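Beta-galactosidase/beta-glucuronidase (Faecalibacterium prausnitzii L2-6, PDB 6MVF) binds flavin mononucleotide and, as a family 2 glycoside hydrolase from a gut bacterium, probably cleaves beta-glucuronides and perhaps beta-galactosides. Local coordinates at residues 176-181 and 377-382; 111-116 and 371-376; 336-339 and 343-346; 415-420 and 427-432. All blocks are in the same frame, centred on the assembly; numbering follows the deposited sequence.

Interaction 1: 176-181 and 377-382; sequences DYYGGP and EMKELI. With FMN (flavin mononucleotide), chain G.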
loop_
_atom_site.group_PDB
_atom_site.type_symbol
_atom_site.label_atom_id
_atom_site.label_comp_id
_atom_site.label_asym_id
_atom_site.label_seq_id
_atom_site.Cartn_x
_atom_site.Cartn_y
_atom_site.Cartn_z
ATOM N N ASP A 176 13.346 -29.463 -13.537
ATOM C CA ASP A 176 14.368 -30.440 -13.167
ATOM C C ASP A 176 15.712 -30.198 -13.816
ATOM O O ASP A 176 16.635 -30.971 -13.571
ATOM C CB ASP A 176 13.909 -31.861 -13.528
ATOM C CG ASP A 176 12.949 -32.425 -12.520
ATOM O OD1 ASP A 176 13.251 -32.333 -11.306
ATOM O OD2 ASP A 176 11.889 -32.939 -12.934
ATOM N N TYR A 177 15.852 -29.172 -14.638
ATOM C CA TYR A 177 17.063 -28.985 -15.427
ATOM C C TYR A 177 17.887 -27.819 -14.856
ATOM O O TYR A 177 17.677 -26.653 -15.195
ATOM C CB TYR A 177 16.708 -28.785 -16.893
ATOM C CG TYR A 177 17.926 -28.864 -17.770
ATOM C CD1 TYR A 177 18.525 -30.084 -18.064
ATOM C CD2 TYR A 177 18.508 -27.717 -18.264
ATOM C CE1 TYR A 177 19.655 -30.137 -18.851
ATOM C CE2 TYR A 177 19.626 -27.767 -19.045
ATOM C CZ TYR A 177 20.193 -28.968 -19.334
ATOM O OH TYR A 177 21.309 -28.965 -20.114
ATOM N N TYR A 178 18.827 -28.159 -13.970
ATOM C CA TYR A 178 19.815 -27.215 -13.443
ATOM C C TYR A 178 19.171 -25.974 -12.857
ATOM O O TYR A 178 19.709 -24.874 -12.971
ATOM C CB TYR A 178 20.817 -26.815 -14.512
ATOM C CG TYR A 178 21.738 -27.922 -14.946
ATOM C CD1 TYR A 178 21.399 -28.756 -16.009
ATOM C CD2 TYR A 178 22.958 -28.126 -14.309
ATOM C CE1 TYR A 178 22.245 -29.764 -16.420
ATOM C CE2 TYR A 178 23.810 -29.136 -14.714
ATOM C CZ TYR A 178 23.450 -29.948 -15.772
ATOM O OH TYR A 178 24.295 -30.952 -16.180
ATOM N N GLY A 179 18.015 -26.156 -12.217
ATOM C CA GLY A 179 17.329 -25.058 -11.550
ATOM C C GLY A 179 16.949 -23.923 -12.474
ATOM O O GLY A 179 16.861 -22.771 -12.032
ATOM N N GLY A 180 16.735 -24.218 -13.755
ATOM C CA GLY A 180 16.408 -23.217 -14.739
ATOM C C GLY A 180 14.942 -22.857 -14.716
ATOM O O GLY A 180 14.113 -23.461 -14.013
ATOM N N PRO A 181 14.595 -21.826 -15.486
ATOM C CA PRO A 181 13.210 -21.327 -15.467
ATOM C C PRO A 181 12.246 -22.127 -16.338
ATOM O O PRO A 181 11.022 -21.960 -16.196
ATOM C CB PRO A 181 13.357 -19.889 -15.978
ATOM C CG PRO A 181 14.571 -19.948 -16.894
ATOM C CD PRO A 181 15.499 -20.990 -16.301
ATOM N N GLU A 377 28.803 -25.614 -12.149
ATOM C CA GLU A 377 28.503 -24.274 -11.664
ATOM C C GLU A 377 28.354 -23.293 -12.817
ATOM O O GLU A 377 27.515 -22.384 -12.754
ATOM C CB GLU A 377 29.586 -23.805 -10.692
ATOM C CG GLU A 377 29.147 -22.663 -9.808
ATOM C CD GLU A 377 29.943 -22.542 -8.499
ATOM O OE1 GLU A 377 31.161 -22.849 -8.479
ATOM O OE2 GLU A 377 29.347 -22.117 -7.485
ATOM N N MET A 378 29.132 -23.472 -13.888
ATOM C CA MET A 378 28.975 -22.590 -15.032
ATOM C C MET A 378 27.713 -22.922 -15.817
ATOM O O MET A 378 27.057 -22.011 -16.351
ATOM C CB MET A 378 30.195 -22.672 -15.930
ATOM C CG MET A 378 30.213 -21.609 -16.993
ATOM S SD MET A 378 30.611 -20.003 -16.264
ATOM C CE MET A 378 29.657 -18.982 -17.348
ATOM N N LYS A 379 27.353 -24.197 -15.849
ATOM C CA LYS A 379 26.121 -24.623 -16.547
ATOM C C LYS A 379 24.909 -24.057 -15.804
ATOM O O LYS A 379 23.983 -23.658 -16.439
ATOM C CB LYS A 379 26.101 -26.141 -16.703
ATOM C CG LYS A 379 25.282 -26.635 -17.874
ATOM C CD LYS A 379 25.423 -28.091 -18.196
ATOM C CE LYS A 379 24.337 -28.571 -19.124
ATOM N NZ LYS A 379 24.453 -30.005 -19.446
ATOM N N GLU A 380 24.944 -24.045 -14.485
ATOM C CA GLU A 380 23.842 -23.476 -13.720
ATOM C C GLU A 380 23.813 -21.960 -13.845
ATOM O O GLU A 380 22.737 -21.359 -13.890
ATOM C CB GLU A 380 23.943 -23.881 -12.246
ATOM C CG GLU A 380 23.753 -25.358 -11.995
ATOM C CD GLU A 380 23.980 -25.725 -10.538
ATOM O OE1 GLU A 380 24.909 -25.168 -9.909
ATOM O OE2 GLU A 380 23.222 -26.568 -10.016
ATOM N N LEU A 381 24.981 -21.321 -13.877
ATOM C CA LEU A 381 25.005 -19.866 -13.977
ATOM C C LEU A 381 24.394 -19.400 -15.291
ATOM O O LEU A 381 23.649 -18.418 -15.325
ATOM C CB LEU A 381 26.435 -19.349 -13.840
ATOM C CG LEU A 381 26.629 -17.854 -14.090
ATOM C CD1 LEU A 381 25.859 -17.028 -13.044
ATOM C CD2 LEU A 381 28.122 -17.495 -14.128
ATOM N N ILE A 382 24.688 -20.097 -16.382
ATOM C CA ILE A 382 24.187 -19.661 -17.675
ATOM C C ILE A 382 22.714 -19.991 -17.830
ATOM O O ILE A 382 21.943 -19.182 -18.343
ATOM C CB ILE A 382 25.034 -20.289 -18.790
ATOM C CG1 ILE A 382 26.443 -19.694 -18.743
ATOM C CG2 ILE A 382 24.356 -20.118 -20.160
ATOM C CD1 ILE A 382 27.378 -20.274 -19.756
HETATM N N1 FMN G . 16.697 -28.775 -21.443
HETATM C C2 FMN G . 15.689 -29.142 -20.648
HETATM O O2 FMN G . 15.243 -30.290 -20.667
HETATM N N3 FMN G . 15.123 -28.322 -19.790
HETATM C C4 FMN G . 15.482 -27.083 -19.655
HETATM O O4 FMN G . 14.951 -26.329 -18.855
HETATM C C4A FMN G . 16.540 -26.617 -20.483
HETATM N N5 FMN G . 16.913 -25.377 -20.339
HETATM C C5A FMN G . 17.889 -24.878 -21.070
HETATM C C6 FMN G . 18.249 -23.567 -20.896
HETATM C C7 FMN G . 19.239 -23.032 -21.640
HETATM C C7M FMN G . 19.624 -21.618 -21.442
HETATM C C8 FMN G . 19.938 -23.865 -22.610
HETATM C C8M FMN G . 21.044 -23.289 -23.420
HETATM C C9 FMN G . 19.569 -25.182 -22.782
HETATM C C9A FMN G . 18.558 -25.725 -22.050
HETATM N N10 FMN G . 18.206 -27.057 -22.198
HETATM C C10 FMN G . 17.163 -27.539 -21.410
HETATM C "C1'" FMN G . 18.911 -27.808 -23.227
HETATM C "C2'" FMN G . 19.812 -28.980 -22.919
HETATM O "O2'" FMN G . 21.042 -28.340 -22.692
HETATM C "C3'" FMN G . 20.037 -29.888 -24.107
HETATM O "O3'" FMN G . 19.011 -29.687 -25.055
HETATM C "C4'" FMN G . 19.993 -31.365 -23.789
HETATM O "O4'" FMN G . 18.897 -31.548 -22.905
HETATM C "C5'" FMN G . 21.291 -31.929 -23.209
HETATM O "O5'" FMN G . 21.246 -31.987 -21.795
HETATM P P FMN G . 22.521 -32.191 -20.876
HETATM O O1P FMN G . 21.953 -32.927 -19.729
HETATM O O2P FMN G . 23.497 -32.949 -21.727
HETATM O O3P FMN G . 23.089 -30.865 -20.499
#
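The hydroxyl of Y177 touches K379 and is gripped twice by FMN. It accepts a hydrogen bond from the ribityl hydroxyl of FMN (O2' to Y177 OH, 2.7 Å). It donates one to the phosphate (Y177 OH to FMN O3P, 2.6 Å). K379 CE lies 3.2 Å from Y177 OH. K379 NZ also points at O3P, but it is modelled so close that the nature of that link is doubtful. The Y177 ring stands with CG opposite the backbone N (chi1 -169°), which turns one face to the flavin. FMN C10 sits 3.3 Å above that face, toward the rim. The CD1 edge of Y178 covers the centre of the opposite face. Loop 176-181 makes a type I' turn from Y177 to G180 and meets helix 368-385 of the TIM barrel domain, so FMN is held where the two come together. Replacing Y177 with an alanine would probably uncover part of one flavin face, round C4A and C10, and leave O2' and O3P of FMN without their shared partner. Y178 faces the lysine: K379 CD is 4.1 Å from the centroid of the Y178 ring, a CH-pi contact 29° off the normal. E380 CG comes to the ring edge, 3.7 Å from Y178 CD2. The E380 carboxylate, its plane at right angles to that ring, bonds to S117.

Interaction 2: 111-116 and 371-376; sequences THEGGF and HTHVME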
loop_
_atom_site.group_PDB
_atom_site.type_symbol
_atom_site.label_atom_id
_atom_site.label_comp_id
_atom_site.label_asym_id
_atom_site.label_seq_id
_atom_site.Cartn_x
_atom_site.Cartn_y
_atom_site.Cartn_z
ATOM N N THR A 111 21.025 -34.005 -3.326
ATOM C CA THR A 111 22.209 -33.335 -2.792
ATOM C C THR A 111 22.733 -32.337 -3.816
ATOM O O THR A 111 22.503 -32.465 -5.021
ATOM C CB THR A 111 23.345 -34.299 -2.445
ATOM O OG1 THR A 111 23.709 -35.034 -3.622
ATOM C CG2 THR A 111 22.939 -35.248 -1.336
ATOM N N HIS A 112 23.459 -31.341 -3.330
ATOM C CA HIS A 112 23.882 -30.274 -4.216
ATOM C C HIS A 112 25.174 -29.658 -3.719
ATOM O O HIS A 112 25.389 -29.514 -2.515
ATOM C CB HIS A 112 22.818 -29.184 -4.333
ATOM C CG HIS A 112 23.177 -28.108 -5.303
ATOM N ND1 HIS A 112 23.848 -26.966 -4.931
ATOM C CD2 HIS A 112 22.963 -28.003 -6.635
ATOM C CE1 HIS A 112 24.021 -26.197 -5.991
ATOM N NE2 HIS A 112 23.490 -26.803 -7.037
ATOM N N GLU A 113 26.012 -29.259 -4.659
ATOM C CA GLU A 113 27.288 -28.645 -4.349
ATOM C C GLU A 113 27.392 -27.331 -5.113
ATOM O O GLU A 113 26.902 -27.218 -6.243
ATOM C CB GLU A 113 28.415 -29.597 -4.709
ATOM C CG GLU A 113 29.767 -29.146 -4.289
ATOM C CD GLU A 113 30.853 -30.109 -4.738
ATOM O OE1 GLU A 113 31.822 -29.650 -5.387
ATOM O OE2 GLU A 113 30.731 -31.322 -4.438
ATOM N N GLY A 114 28.016 -26.331 -4.494
ATOM C CA GLY A 114 27.990 -24.990 -5.049
ATOM C C GLY A 114 26.945 -24.154 -4.334
ATOM O O GLY A 114 25.757 -24.499 -4.320
ATOM N N GLY A 115 27.372 -23.050 -3.731
ATOM C CA GLY A 115 26.512 -22.376 -2.785
ATOM C C GLY A 115 25.862 -21.104 -3.287
ATOM O O GLY A 115 25.503 -20.240 -2.486
ATOM N N PHE A 116 25.700 -20.975 -4.599
ATOM C CA PHE A 116 25.199 -19.721 -5.146
ATOM C C PHE A 116 24.214 -19.950 -6.284
ATOM O O PHE A 116 23.967 -19.023 -7.063
ATOM C CB PHE A 116 26.355 -18.818 -5.634
ATOM C CG PHE A 116 27.454 -18.653 -4.623
ATOM C CD1 PHE A 116 28.462 -19.612 -4.509
ATOM C CD2 PHE A 116 27.455 -17.564 -3.751
ATOM C CE1 PHE A 116 29.445 -19.482 -3.554
ATOM C CE2 PHE A 116 28.440 -17.414 -2.809
ATOM C CZ PHE A 116 29.441 -18.376 -2.704
ATOM N N HIS A 371 36.932 -30.593 -11.364
ATOM C CA HIS A 371 36.575 -30.220 -12.729
ATOM C C HIS A 371 35.066 -30.287 -12.921
ATOM O O HIS A 371 34.464 -29.389 -13.518
ATOM C CB HIS A 371 37.297 -31.124 -13.744
ATOM C CG HIS A 371 36.987 -30.814 -15.181
ATOM N ND1 HIS A 371 36.038 -31.505 -15.908
ATOM C CD2 HIS A 371 37.512 -29.897 -16.035
ATOM C CE1 HIS A 371 35.985 -31.026 -17.142
ATOM N NE2 HIS A 371 36.868 -30.049 -17.246
ATOM N N THR A 372 34.434 -31.332 -12.392
ATOM C CA THR A 372 32.991 -31.452 -12.516
ATOM C C THR A 372 32.271 -30.331 -11.767
ATOM O O THR A 372 31.303 -29.765 -12.287
ATOM C CB THR A 372 32.554 -32.830 -12.032
ATOM O OG1 THR A 372 33.012 -33.803 -12.978
ATOM C CG2 THR A 372 31.020 -32.914 -11.891
ATOM N N HIS A 373 32.735 -29.976 -10.566
ATOM C CA HIS A 373 32.144 -28.838 -9.866
ATOM C C HIS A 373 32.135 -27.587 -10.745
ATOM O O HIS A 373 31.097 -26.934 -10.903
ATOM C CB HIS A 373 32.896 -28.563 -8.564
ATOM C CG HIS A 373 32.432 -27.333 -7.838
ATOM N ND1 HIS A 373 31.684 -27.391 -6.680
ATOM C CD2 HIS A 373 32.639 -26.014 -8.085
ATOM C CE1 HIS A 373 31.432 -26.163 -6.257
ATOM N NE2 HIS A 373 32.003 -25.310 -7.091
ATOM N N VAL A 374 33.286 -27.236 -11.325
ATOM C CA VAL A 374 33.387 -25.959 -12.025
ATOM C C VAL A 374 32.455 -25.943 -13.234
ATOM O O VAL A 374 31.692 -24.989 -13.431
ATOM C CB VAL A 374 34.854 -25.662 -12.397
ATOM C CG1 VAL A 374 34.937 -24.844 -13.650
ATOM C CG2 VAL A 374 35.569 -24.920 -11.254
ATOM N N MET A 375 32.459 -27.024 -14.031
ATOM C CA MET A 375 31.575 -27.095 -15.199
ATOM C C MET A 375 30.106 -27.019 -14.796
ATOM O O MET A 375 29.315 -26.326 -15.447
ATOM C CB MET A 375 31.822 -28.377 -16.009
ATOM C CG MET A 375 33.260 -28.633 -16.490
ATOM S SD MET A 375 33.913 -27.399 -17.621
ATOM C CE MET A 375 33.084 -27.840 -19.146
ATOM N N GLU A 376 29.710 -27.738 -13.738
ATOM C CA GLU A 376 28.313 -27.700 -13.308
ATOM C C GLU A 376 27.913 -26.296 -12.885
ATOM O O GLU A 376 26.815 -25.822 -13.222
ATOM C CB GLU A 376 28.082 -28.663 -12.156
ATOM C CG GLU A 376 28.386 -30.100 -12.464
ATOM C CD GLU A 376 27.254 -30.815 -13.146
ATOM O OE1 GLU A 376 26.708 -30.278 -14.133
ATOM O OE2 GLU A 376 26.909 -31.927 -12.694
#
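E113 and H373 meet through one hydrogen bond, from H373 ND1 to E113 OE1 (2.6 Å, N-H...O angle 147°). The oxygen is met on its anti side, with the donor tilted a little from the carboxylate plane. The carboxylate and imidazole planes are nearly coplanar, 29° apart. Both side chains have CG opposite their own backbone N and reach across the interface to each other. The packed side is at G114, where G114 CA lies 3.8 Å from H373 CE1. Both residues are buried. The backbone angles of G114 suit a residue with no side chain, since a CB would press on the carbonyl O of E113. The looser side is at E113, which is partly exposed. E113 OE1 has a second partner in S145 OG. H373 NE2 bonds weakly to E377 OE1, so carboxylates at both ring nitrogens may favour a charged imidazole. With an alanine at E113, H373 ND1 would probably lose its mate and S145 OG its carboxylate partner, and the ring would be held at NE2 by a weak bond. This is a His-carboxylate pair between domains: it ties the end of strand 107-113, the outermost strand, within this chain, of a sheet in the family 2 sugar-binding domain, to helix 368-385 of the TIM barrel domain.

Interaction 3: 336-339 and 343-346; sequences HYQH and FYDA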
loop_
_atom_site.group_PDB
_atom_site.type_symbol
_atom_site.label_atom_id
_atom_site.label_comp_id
_atom_site.label_asym_id
_atom_site.label_seq_id
_atom_site.Cartn_x
_atom_site.Cartn_y
_atom_site.Cartn_z
ATOM N N HIS A 336 31.902 -12.752 -6.617
ATOM C CA HIS A 336 32.738 -13.644 -7.440
ATOM C C HIS A 336 31.965 -14.928 -7.688
ATOM O O HIS A 336 32.537 -16.013 -7.680
ATOM C CB HIS A 336 34.059 -14.030 -6.753
ATOM C CG HIS A 336 35.109 -12.959 -6.733
ATOM N ND1 HIS A 336 35.730 -12.494 -7.873
ATOM C CD2 HIS A 336 35.692 -12.307 -5.696
ATOM C CE1 HIS A 336 36.629 -11.582 -7.544
ATOM N NE2 HIS A 336 36.626 -11.449 -6.229
ATOM N N TYR A 337 30.660 -14.813 -7.880
ATOM C CA TYR A 337 29.773 -15.970 -7.828
ATOM C C TYR A 337 28.447 -15.534 -8.433
ATOM O O TYR A 337 28.286 -14.385 -8.853
ATOM C CB TYR A 337 29.620 -16.468 -6.390
ATOM C CG TYR A 337 29.581 -15.314 -5.426
ATOM C CD1 TYR A 337 28.429 -14.530 -5.295
ATOM C CD2 TYR A 337 30.693 -14.979 -4.672
ATOM C CE1 TYR A 337 28.392 -13.453 -4.420
ATOM C CE2 TYR A 337 30.672 -13.894 -3.797
ATOM C CZ TYR A 337 29.520 -13.133 -3.671
ATOM O OH TYR A 337 29.489 -12.054 -2.803
ATOM N N GLN A 338 27.505 -16.459 -8.491
ATOM C CA GLN A 338 26.165 -16.120 -8.944
ATOM C C GLN A 338 25.453 -15.310 -7.862
ATOM O O GLN A 338 25.530 -15.640 -6.674
ATOM C CB GLN A 338 25.398 -17.394 -9.277
ATOM C CG GLN A 338 23.946 -17.202 -9.566
ATOM C CD GLN A 338 23.336 -18.463 -10.129
ATOM O OE1 GLN A 338 24.019 -19.262 -10.769
ATOM N NE2 GLN A 338 22.050 -18.657 -9.885
ATOM N N HIS A 339 24.815 -14.210 -8.259
ATOM C CA HIS A 339 24.115 -13.384 -7.288
ATOM C C HIS A 339 22.625 -13.763 -7.217
ATOM O O HIS A 339 22.164 -14.749 -7.805
ATOM C CB HIS A 339 24.318 -11.904 -7.614
ATOM C CG HIS A 339 25.595 -11.334 -7.074
ATOM N ND1 HIS A 339 25.623 -10.300 -6.162
ATOM C CD2 HIS A 339 26.888 -11.658 -7.313
ATOM C CE1 HIS A 339 26.877 -10.010 -5.868
ATOM N NE2 HIS A 339 27.663 -10.820 -6.550
ATOM N N PHE A 343 18.965 -9.367 -7.549
ATOM C CA PHE A 343 19.881 -8.326 -8.007
ATOM C C PHE A 343 19.985 -8.298 -9.526
ATOM O O PHE A 343 20.099 -7.213 -10.107
ATOM C CB PHE A 343 21.277 -8.445 -7.376
ATOM C CG PHE A 343 22.107 -7.183 -7.542
ATOM C CD1 PHE A 343 22.045 -6.161 -6.594
ATOM C CD2 PHE A 343 22.886 -6.981 -8.675
ATOM C CE1 PHE A 343 22.769 -4.975 -6.755
ATOM C CE2 PHE A 343 23.620 -5.792 -8.834
ATOM C CZ PHE A 343 23.553 -4.789 -7.872
ATOM N N TYR A 344 19.938 -9.463 -10.190
ATOM C CA TYR A 344 19.881 -9.446 -11.650
ATOM C C TYR A 344 18.620 -8.744 -12.126
ATOM O O TYR A 344 18.678 -7.909 -13.034
ATOM C CB TYR A 344 19.963 -10.855 -12.236
ATOM C CG TYR A 344 21.290 -11.544 -11.994
ATOM C CD1 TYR A 344 22.482 -10.979 -12.424
ATOM C CD2 TYR A 344 21.348 -12.753 -11.311
ATOM C CE1 TYR A 344 23.694 -11.599 -12.178
ATOM C CE2 TYR A 344 22.547 -13.377 -11.057
ATOM C CZ TYR A 344 23.722 -12.801 -11.493
ATOM O OH TYR A 344 24.915 -13.432 -11.235
ATOM N N ASP A 345 17.481 -9.026 -11.483
ATOM C CA ASP A 345 16.249 -8.297 -11.779
ATOM C C ASP A 345 16.444 -6.783 -11.653
ATOM O O ASP A 345 16.111 -6.021 -12.573
ATOM C CB ASP A 345 15.131 -8.771 -10.849
ATOM C CG ASP A 345 14.621 -10.170 -11.192
ATOM O OD1 ASP A 345 14.774 -10.590 -12.367
ATOM O OD2 ASP A 345 14.050 -10.839 -10.282
ATOM N N ALA A 346 16.996 -6.333 -10.515
ATOM C CA ALA A 346 17.299 -4.917 -10.334
ATOM C C ALA A 346 18.213 -4.370 -11.429
ATOM O O ALA A 346 18.068 -3.211 -11.831
ATOM C CB ALA A 346 17.934 -4.674 -8.972
HETATM O O HOH W 1 27.782 -13.061 -11.154
#
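Y344 reaches back from its helix to the backbone at H339. The hydroxyl accepts a nearly straight hydrogen bond from the amide (H339 N to Y344 OH, 3.1 Å, N-H...O angle 177°). A water is the second partner, 2.9 Å from Y344 OH. The same water donates to the carbonyl of Y337 (water to Y337 O, 2.7 Å). The hydroxyl thus ties together two backbone groups of the loop, one directly and one through water. Van der Waals contacts flank these bonds. H339 CB lies 4.0 Å from Y344 CZ. Q338 CG comes to the edge of the tyrosine ring, near its plane, and is 4.2 Å from Y344 OH. Y344 CE2 is 3.6 Å from the carbonyl oxygen H339 O. The Y344 side chain has CG opposite its own carbonyl carbon (chi1 -66°), which sends the phenol toward the loop.

A second shell sets the loop residues. H339 NE2 bonds to A335 O, and Q338 NE2 to Q384 OE1. Y337 OH is held by H302 ND1 and the backbone N of Q303. The peptide bond before H336 is cis.

The loop follows strand 331-334, at the C-terminal end of a TIM barrel strand, the end that carries the active site in this fold. It leads into helix 341-350. There F343 packs on I332 and L334 of that strand, and Y344 on L381 and N385 of helix 368-385.

Interaction 4: 415-420 and 427-432; sequences DLQKLC and RLTTIA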
loop_
_atom_site.group_PDB
_atom_site.type_symbol
_atom_site.label_atom_id
_atom_site.label_comp_id
_atom_site.label_asym_id
_atom_site.label_seq_id
_atom_site.Cartn_x
_atom_site.Cartn_y
_atom_site.Cartn_z
ATOM N N ASP A 415 37.820 -25.762 -21.642
ATOM C CA ASP A 415 36.536 -26.429 -21.421
ATOM C C ASP A 415 35.441 -25.422 -21.091
ATOM O O ASP A 415 34.325 -25.513 -21.615
ATOM C CB ASP A 415 36.653 -27.467 -20.291
ATOM C CG ASP A 415 37.607 -28.628 -20.642
ATOM O OD1 ASP A 415 37.812 -28.887 -21.842
ATOM O OD2 ASP A 415 38.155 -29.285 -19.723
ATOM N N LEU A 416 35.754 -24.446 -20.232
ATOM C CA LEU A 416 34.782 -23.432 -19.840
ATOM C C LEU A 416 34.458 -22.492 -20.998
ATOM O O LEU A 416 33.295 -22.115 -21.188
ATOM C CB LEU A 416 35.306 -22.639 -18.636
ATOM C CG LEU A 416 35.155 -23.296 -17.265
ATOM C CD1 LEU A 416 36.070 -22.651 -16.216
ATOM C CD2 LEU A 416 33.684 -23.250 -16.841
ATOM N N GLN A 417 35.469 -22.088 -21.774
ATOM C CA GLN A 417 35.189 -21.269 -22.950
ATOM C C GLN A 417 34.280 -22.016 -23.915
ATOM O O GLN A 417 33.338 -21.437 -24.468
ATOM C CB GLN A 417 36.485 -20.857 -23.646
ATOM C CG GLN A 417 36.264 -20.169 -24.996
ATOM C CD GLN A 417 35.757 -18.743 -24.860
ATOM O OE1 GLN A 417 35.634 -18.214 -23.747
ATOM N NE2 GLN A 417 35.470 -18.106 -25.990
ATOM N N LYS A 418 34.530 -23.319 -24.099
ATOM C CA LYS A 418 33.715 -24.106 -25.012
ATOM C C LYS A 418 32.289 -24.251 -24.493
ATOM O O LYS A 418 31.334 -24.237 -25.278
ATOM C CB LYS A 418 34.353 -25.473 -25.240
ATOM C CG LYS A 418 33.691 -26.255 -26.368
ATOM C CD LYS A 418 33.772 -27.776 -26.184
ATOM C CE LYS A 418 33.192 -28.504 -27.408
ATOM N NZ LYS A 418 33.134 -29.991 -27.255
ATOM N N LEU A 419 32.124 -24.357 -23.171
ATOM C CA LEU A 419 30.790 -24.518 -22.601
ATOM C C LEU A 419 29.967 -23.242 -22.721
ATOM O O LEU A 419 28.759 -23.298 -22.999
ATOM C CB LEU A 419 30.898 -24.943 -21.137
ATOM C CG LEU A 419 29.557 -25.126 -20.428
ATOM C CD1 LEU A 419 28.812 -26.253 -21.078
ATOM C CD2 LEU A 419 29.778 -25.375 -18.946
ATOM N N CYS A 420 30.590 -22.078 -22.501
ATOM C CA CYS A 420 29.847 -20.824 -22.616
ATOM C C CYS A 420 29.354 -20.599 -24.044
ATOM O O CYS A 420 28.265 -20.046 -24.245
ATOM C CB CYS A 420 30.704 -19.639 -22.170
ATOM S SG CYS A 420 31.198 -19.564 -20.430
ATOM N N ARG A 427 26.607 -14.204 -25.932
ATOM C CA ARG A 427 27.315 -13.373 -24.974
ATOM C C ARG A 427 28.823 -13.570 -25.084
ATOM O O ARG A 427 29.314 -14.614 -25.528
ATOM C CB ARG A 427 26.838 -13.641 -23.532
ATOM C CG ARG A 427 25.426 -13.111 -23.247
ATOM C CD ARG A 427 25.004 -13.406 -21.823
ATOM N NE ARG A 427 23.757 -12.742 -21.437
ATOM C CZ ARG A 427 22.544 -13.263 -21.586
ATOM N NH1 ARG A 427 22.391 -14.457 -22.140
ATOM N NH2 ARG A 427 21.482 -12.582 -21.177
ATOM N N LEU A 428 29.541 -12.527 -24.676
ATOM C CA LEU A 428 30.996 -12.535 -24.633
ATOM C C LEU A 428 31.506 -13.217 -23.369
ATOM O O LEU A 428 30.902 -13.105 -22.300
ATOM C CB LEU A 428 31.510 -11.099 -24.698
ATOM C CG LEU A 428 31.068 -10.370 -25.964
ATOM C CD1 LEU A 428 31.483 -8.931 -25.896
ATOM C CD2 LEU A 428 31.629 -11.056 -27.223
ATOM N N THR A 429 32.627 -13.922 -23.486
ATOM C CA THR A 429 33.313 -14.458 -22.317
ATOM C C THR A 429 34.448 -13.521 -21.909
ATOM O O THR A 429 35.019 -12.805 -22.740
ATOM C CB THR A 429 33.851 -15.871 -22.573
ATOM O OG1 THR A 429 34.738 -15.864 -23.699
ATOM C CG2 THR A 429 32.703 -16.821 -22.875
ATOM N N THR A 430 34.739 -13.501 -20.607
ATOM C CA THR A 430 35.754 -12.628 -20.035
ATOM C C THR A 430 36.509 -13.423 -18.984
ATOM O O THR A 430 36.138 -14.550 -18.646
ATOM C CB THR A 430 35.151 -11.337 -19.420
ATOM O OG1 THR A 430 36.193 -10.397 -19.108
ATOM C CG2 THR A 430 34.362 -11.629 -18.126
ATOM N N ILE A 431 37.567 -12.806 -18.454
ATOM C CA ILE A 431 38.404 -13.400 -17.420
ATOM C C ILE A 431 39.022 -12.263 -16.618
ATOM O O ILE A 431 39.235 -11.163 -17.134
ATOM C CB ILE A 431 39.473 -14.346 -18.048
ATOM C CG1 ILE A 431 40.295 -15.046 -16.963
ATOM C CG2 ILE A 431 40.381 -13.598 -19.074
ATOM C CD1 ILE A 431 40.955 -16.284 -17.456
ATOM N N ALA A 432 39.308 -12.515 -15.344
ATOM C CA ALA A 432 39.991 -11.525 -14.509
ATOM C C ALA A 432 41.352 -12.074 -14.095
ATOM O O ALA A 432 41.433 -13.086 -13.386
ATOM C CB ALA A 432 39.148 -11.150 -13.288
#
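The flat carboxamide of Q417 is met at its edge by T429, which comes to the oxygen. T429 OG1 donates a hydrogen bond to Q417 OE1 (2.5 Å). The donor lies in the carbonyl plane, on a lone pair, with a C=O...O angle of 117°. The methyl of T429 also lies near this oxygen, with T429 CG2 3.4 Å from Q417 OE1. The glutamine chain bends at its second torsion (chi2 74°), which brings the amide back from the helix to the strand. One turn along the helix, C420 meets the same methyl: C420 CB is 3.5 Å from T429 CG2, and C420 SG is 4.0 Å from T429 CG2.

The contact lies inside the beta-alpha-beta unit of strand 391-398, helix 407-423 and strand 428-433 in the TIM barrel domain. T429 points outward from the barrel sheet to the helix that precedes its strand. Its backbone N bonds to D448 OD2, and T447 touches both T429 and Q417. C420 also packs on M378 of helix 368-385.

T429 therefore divides its two branches: the hydroxyl donates a hydrogen bond to an amide oxygen, and the methyl packs on the cysteine. A buried hydroxyl is satisfied here while the helix still packs on the strand through carbon and sulfur.

How the interactions relate
Helix 368-385 is common ground. It supplies one segment each to interactions 1 and 2, whose centres are 10 Å apart. The two are joined by probable hydrogen bonds: E380 OE2 to H112 NE2 (3.0 Å) and Y178 OH to E376 OE1 (3.2 Å). The same helix packs on interaction 3, with L381 CA 3.4 Å from Q338 OE1. It also packs on interaction 4, with M378 CE 3.5 Å from C420 SG. H371 NE2 probably bonds to D415 OD2 (2.9 Å), linking interactions 2 and 4. F116 stacks on Y337, joining interactions 2 and 3. Interactions 3 and 4 do not touch. FMN is bound at interaction 1. The side chain of C420 is about 10 Å from the FMN, and that of Q338 about 12 Å.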